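Ice-binding protein (Colwellia, PDB 3WP9) binds to the surface of ice crystals, inhibits their growth and suppresses ice recrystallization, which may protect membranes from freezing injury. Local coordinates at residues M138-V152 and W165-F179. Sequence-based numbering, arbitrary orientation.
Sequences MQISGNLNQANAKRV and WQVAGYTALGTYASF
Asn143 lays its amide almost flat on the ring of Tyr170, the two planes 12° apart. Its CB sits over that face, 3.7 Å from the ring centroid, a CH-pi contact; CG stacks near the rim above Tyr170 CE2, OD1 accepts a hydrogen bond from Tyr170 N at 3.0 Å, the donor tilted from the carbonyl plane, and ND2 lies over CE2 and CZ. A short amide suits this bend: its carbonyl replaces a backbone acceptor while its flat face covers the ring. Asn145 stands its amide nearly perpendicular to the ring, and ND2 donates to Tyr170 OH at 3.2 Å in an almost straight bond; an alanine in place of the tyrosine would probably keep the backbone bond but uncover the Asn143 amide and leave Asn145 ND2 without its mate. These residues belong to successive, parallel-stranded coils of a right-handed beta-helix. Inside, apolar branches suit the indole of Trp165: Leu144, CG anti to N (chi1 171°), presses CD2 to CE3 at 3.7 Å, and Met138 CG covers one face, Phe179 CZ the opposite one. Gln146, extended and long enough to span to Ser178, donates an NE2 hydrogen bond to Ser178 O (3.0 Å), which Val152 N grips from the opposite face; its buried OE1 meets the Phe179 edge without a polar partner.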
# COMPACT_ATOMS: atom_id res chain seq x y z
N MET A 138 1.98 -6.29 9.72
CA MET A 138 2.96 -7.16 9.15
C MET A 138 4.31 -6.43 9.09
O MET A 138 4.48 -5.54 8.31
CB MET A 138 2.53 -7.65 7.75
CG MET A 138 1.02 -7.88 7.66
SD MET A 138 0.48 -9.27 8.61
CE MET A 138 1.27 -10.60 7.81
N GLN A 139 5.25 -6.91 9.87
CA GLN A 139 6.54 -6.21 10.06
C GLN A 139 7.59 -6.98 9.31
O GLN A 139 8.02 -8.05 9.75
CB GLN A 139 6.92 -6.15 11.55
CG GLN A 139 5.93 -5.34 12.28
CD GLN A 139 6.13 -5.45 13.77
OE1 GLN A 139 6.75 -6.39 14.26
NE2 GLN A 139 5.67 -4.47 14.49
N ILE A 140 7.96 -6.48 8.11
CA ILE A 140 8.81 -7.23 7.20
C ILE A 140 10.16 -6.50 7.01
O ILE A 140 10.23 -5.44 6.44
CB ILE A 140 8.10 -7.46 5.82
CG1 ILE A 140 6.83 -8.29 6.07
CG2 ILE A 140 9.05 -8.14 4.85
CD1 ILE A 140 5.85 -8.10 4.92
N SER A 141 11.22 -7.15 7.46
CA SER A 141 12.53 -6.49 7.36
C SER A 141 13.23 -6.67 6.00
O SER A 141 14.16 -5.89 5.60
CB SER A 141 13.39 -6.82 8.59
OG SER A 141 13.97 -8.06 8.38
N GLY A 142 12.75 -7.66 5.22
CA GLY A 142 13.20 -7.92 3.88
C GLY A 142 12.20 -7.29 2.86
O GLY A 142 11.58 -6.23 3.09
N ASN A 143 12.04 -7.97 1.71
CA ASN A 143 11.17 -7.47 0.66
C ASN A 143 9.89 -8.28 0.74
O ASN A 143 9.92 -9.39 1.28
CB ASN A 143 11.78 -7.79 -0.69
CG ASN A 143 13.21 -7.22 -0.80
OD1 ASN A 143 13.41 -6.05 -0.51
ND2 ASN A 143 14.16 -8.07 -1.12
N LEU A 144 8.85 -7.67 0.24
CA LEU A 144 7.51 -8.35 0.14
C LEU A 144 7.25 -8.64 -1.36
O LEU A 144 7.19 -7.70 -2.15
CB LEU A 144 6.45 -7.49 0.74
CG LEU A 144 5.02 -8.00 0.48
CD1 LEU A 144 4.89 -9.43 1.09
CD2 LEU A 144 4.03 -6.91 1.04
N ASN A 145 7.13 -9.93 -1.69
CA ASN A 145 6.87 -10.39 -3.08
C ASN A 145 5.53 -11.15 -3.13
O ASN A 145 5.33 -12.06 -2.35
CB ASN A 145 7.98 -11.28 -3.62
CG ASN A 145 9.08 -10.48 -4.27
OD1 ASN A 145 8.96 -10.03 -5.49
ND2 ASN A 145 10.14 -10.29 -3.54
N GLN A 146 4.63 -10.76 -4.04
CA GLN A 146 3.41 -11.56 -4.29
C GLN A 146 3.57 -12.19 -5.70
O GLN A 146 3.84 -11.48 -6.70
CB GLN A 146 2.20 -10.67 -4.22
CG GLN A 146 0.91 -11.50 -4.45
CD GLN A 146 -0.30 -10.66 -4.31
OE1 GLN A 146 -0.33 -9.48 -4.69
NE2 GLN A 146 -1.39 -11.28 -3.75
N ALA A 147 3.36 -13.49 -5.78
CA ALA A 147 3.49 -14.22 -7.05
C ALA A 147 2.33 -13.93 -8.01
O ALA A 147 1.23 -13.47 -7.60
CB ALA A 147 3.63 -15.71 -6.84
N ASN A 148 2.64 -14.13 -9.30
CA ASN A 148 1.63 -13.92 -10.34
C ASN A 148 0.39 -14.75 -10.03
O ASN A 148 0.48 -15.92 -9.58
CB ASN A 148 2.21 -14.39 -11.71
CG ASN A 148 3.42 -13.64 -12.15
OD1 ASN A 148 3.70 -12.52 -11.76
ND2 ASN A 148 4.12 -14.26 -13.04
N ALA A 149 -0.73 -14.13 -10.26
CA ALA A 149 -2.05 -14.80 -10.18
C ALA A 149 -2.44 -15.17 -8.78
O ALA A 149 -3.39 -15.94 -8.57
CB ALA A 149 -2.09 -16.04 -11.08
N LYS A 150 -1.71 -14.64 -7.77
CA LYS A 150 -2.09 -14.98 -6.37
C LYS A 150 -2.85 -13.86 -5.70
O LYS A 150 -2.86 -12.71 -6.21
CB LYS A 150 -0.85 -15.40 -5.51
CG LYS A 150 -0.09 -16.53 -6.17
CD LYS A 150 -1.06 -17.71 -6.53
CE LYS A 150 -0.35 -18.96 -7.09
NZ LYS A 150 -1.38 -20.03 -7.44
N ARG A 151 -3.45 -14.17 -4.53
CA ARG A 151 -4.35 -13.26 -3.91
C ARG A 151 -4.23 -13.11 -2.39
O ARG A 151 -3.95 -14.13 -1.76
CB ARG A 151 -5.83 -13.73 -4.20
CG ARG A 151 -6.15 -13.67 -5.66
CD ARG A 151 -7.65 -13.90 -5.94
NE ARG A 151 -7.88 -13.99 -7.36
CZ ARG A 151 -9.06 -14.34 -7.88
NH1 ARG A 151 -10.05 -14.68 -7.05
NH2 ARG A 151 -9.23 -14.37 -9.20
N VAL A 152 -4.42 -11.90 -1.91
CA VAL A 152 -4.68 -11.73 -0.47
C VAL A 152 -6.21 -11.77 -0.36
O VAL A 152 -6.88 -10.97 -1.00
CB VAL A 152 -4.11 -10.38 0.01
CG1 VAL A 152 -4.63 -10.05 1.42
CG2 VAL A 152 -2.57 -10.42 -0.06
N TRP A 165 1.12 -3.32 6.07
CA TRP A 165 2.32 -4.03 5.61
C TRP A 165 3.45 -3.02 5.71
O TRP A 165 3.49 -2.03 4.96
CB TRP A 165 2.22 -4.48 4.16
CG TRP A 165 0.98 -5.37 3.85
CD1 TRP A 165 -0.24 -4.96 3.49
CD2 TRP A 165 1.01 -6.78 3.79
NE1 TRP A 165 -1.03 -6.07 3.20
CE2 TRP A 165 -0.28 -7.19 3.39
CE3 TRP A 165 1.99 -7.74 4.02
CZ2 TRP A 165 -0.59 -8.54 3.23
CZ3 TRP A 165 1.72 -9.04 3.86
CH2 TRP A 165 0.40 -9.45 3.47
N GLN A 166 4.29 -3.26 6.69
CA GLN A 166 5.50 -2.41 6.90
C GLN A 166 6.68 -3.17 6.30
O GLN A 166 7.09 -4.20 6.79
CB GLN A 166 5.65 -2.14 8.43
CG GLN A 166 6.99 -1.44 8.77
CD GLN A 166 8.09 -2.41 9.14
OE1 GLN A 166 7.90 -3.32 10.02
NE2 GLN A 166 9.24 -2.23 8.55
N VAL A 167 7.23 -2.63 5.20
CA VAL A 167 8.21 -3.37 4.39
C VAL A 167 9.46 -2.49 4.32
O VAL A 167 9.48 -1.39 3.78
CB VAL A 167 7.66 -3.63 2.97
CG1 VAL A 167 8.65 -4.46 2.18
CG2 VAL A 167 6.24 -4.34 3.07
N ALA A 168 10.50 -3.02 4.92
CA ALA A 168 11.77 -2.28 4.95
C ALA A 168 12.54 -2.34 3.64
O ALA A 168 13.39 -1.45 3.41
CB ALA A 168 12.60 -2.79 6.15
N GLY A 169 12.28 -3.37 2.79
CA GLY A 169 12.82 -3.50 1.43
C GLY A 169 11.92 -2.92 0.41
O GLY A 169 11.41 -1.79 0.58
N TYR A 170 11.73 -3.63 -0.73
CA TYR A 170 10.76 -3.15 -1.71
C TYR A 170 9.51 -4.07 -1.55
O TYR A 170 9.59 -5.13 -1.00
CB TYR A 170 11.26 -3.26 -3.15
CG TYR A 170 11.69 -4.69 -3.55
CD1 TYR A 170 10.72 -5.65 -3.88
CD2 TYR A 170 13.01 -5.08 -3.58
CE1 TYR A 170 11.07 -6.93 -4.24
CE2 TYR A 170 13.40 -6.38 -3.93
CZ TYR A 170 12.46 -7.34 -4.26
OH TYR A 170 12.77 -8.69 -4.54
N THR A 171 8.45 -3.61 -2.14
CA THR A 171 7.22 -4.47 -2.34
C THR A 171 7.05 -4.66 -3.87
O THR A 171 7.07 -3.64 -4.60
CB THR A 171 6.05 -3.69 -1.79
OG1 THR A 171 6.25 -3.54 -0.39
CG2 THR A 171 4.78 -4.52 -2.01
N ALA A 172 6.92 -5.91 -4.33
CA ALA A 172 6.76 -6.22 -5.75
C ALA A 172 5.59 -7.22 -5.84
O ALA A 172 5.69 -8.31 -5.35
CB ALA A 172 8.06 -6.79 -6.38
N LEU A 173 4.56 -6.79 -6.55
CA LEU A 173 3.41 -7.68 -6.78
C LEU A 173 3.44 -8.09 -8.24
O LEU A 173 3.69 -7.25 -9.15
CB LEU A 173 2.16 -6.84 -6.47
CG LEU A 173 2.10 -6.05 -5.14
CD1 LEU A 173 0.72 -5.41 -5.02
CD2 LEU A 173 2.38 -7.01 -3.99
N GLY A 174 3.16 -9.36 -8.47
CA GLY A 174 3.19 -10.02 -9.78
C GLY A 174 2.00 -9.57 -10.64
O GLY A 174 1.38 -8.53 -10.41
N THR A 175 1.80 -10.35 -11.71
CA THR A 175 0.75 -10.00 -12.67
C THR A 175 -0.58 -10.67 -12.30
O THR A 175 -0.62 -11.77 -11.79
CB THR A 175 1.11 -10.44 -14.06
OG1 THR A 175 1.43 -11.84 -14.14
CG2 THR A 175 2.37 -9.60 -14.62
N TYR A 176 -1.63 -9.98 -12.67
CA TYR A 176 -3.00 -10.52 -12.55
C TYR A 176 -3.28 -11.06 -11.13
O TYR A 176 -3.94 -12.09 -10.92
CB TYR A 176 -3.26 -11.52 -13.67
CG TYR A 176 -3.09 -10.89 -15.02
CD1 TYR A 176 -4.01 -9.96 -15.48
CD2 TYR A 176 -1.99 -11.21 -15.82
CE1 TYR A 176 -3.86 -9.33 -16.73
CE2 TYR A 176 -1.84 -10.63 -17.06
CZ TYR A 176 -2.74 -9.70 -17.49
OH TYR A 176 -2.56 -9.16 -18.73
N ALA A 177 -2.74 -10.35 -10.12
CA ALA A 177 -2.89 -10.72 -8.74
C ALA A 177 -3.89 -9.79 -8.12
O ALA A 177 -4.42 -8.87 -8.77
CB ALA A 177 -1.49 -10.58 -8.03
N SER A 178 -4.19 -10.02 -6.85
CA SER A 178 -5.08 -9.13 -6.09
C SER A 178 -4.53 -8.99 -4.66
O SER A 178 -4.15 -10.02 -4.02
CB SER A 178 -6.46 -9.79 -6.03
OG SER A 178 -7.34 -8.84 -5.47
N PHE A 179 -4.36 -7.72 -4.30
CA PHE A 179 -3.69 -7.41 -3.05
C PHE A 179 -4.57 -6.49 -2.21
O PHE A 179 -5.28 -5.60 -2.74
CB PHE A 179 -2.28 -6.80 -3.35
CG PHE A 179 -1.43 -6.63 -2.10
CD1 PHE A 179 -0.56 -7.63 -1.68
CD2 PHE A 179 -1.52 -5.42 -1.39
CE1 PHE A 179 0.25 -7.42 -0.52
CE2 PHE A 179 -0.74 -5.22 -0.26
CZ PHE A 179 0.10 -6.23 0.19
O HOH W 1 6.78 -10.57 -7.12
O HOH W 2 -6.20 -12.45 -8.99
O HOH W 3 -7.90 -9.49 -3.00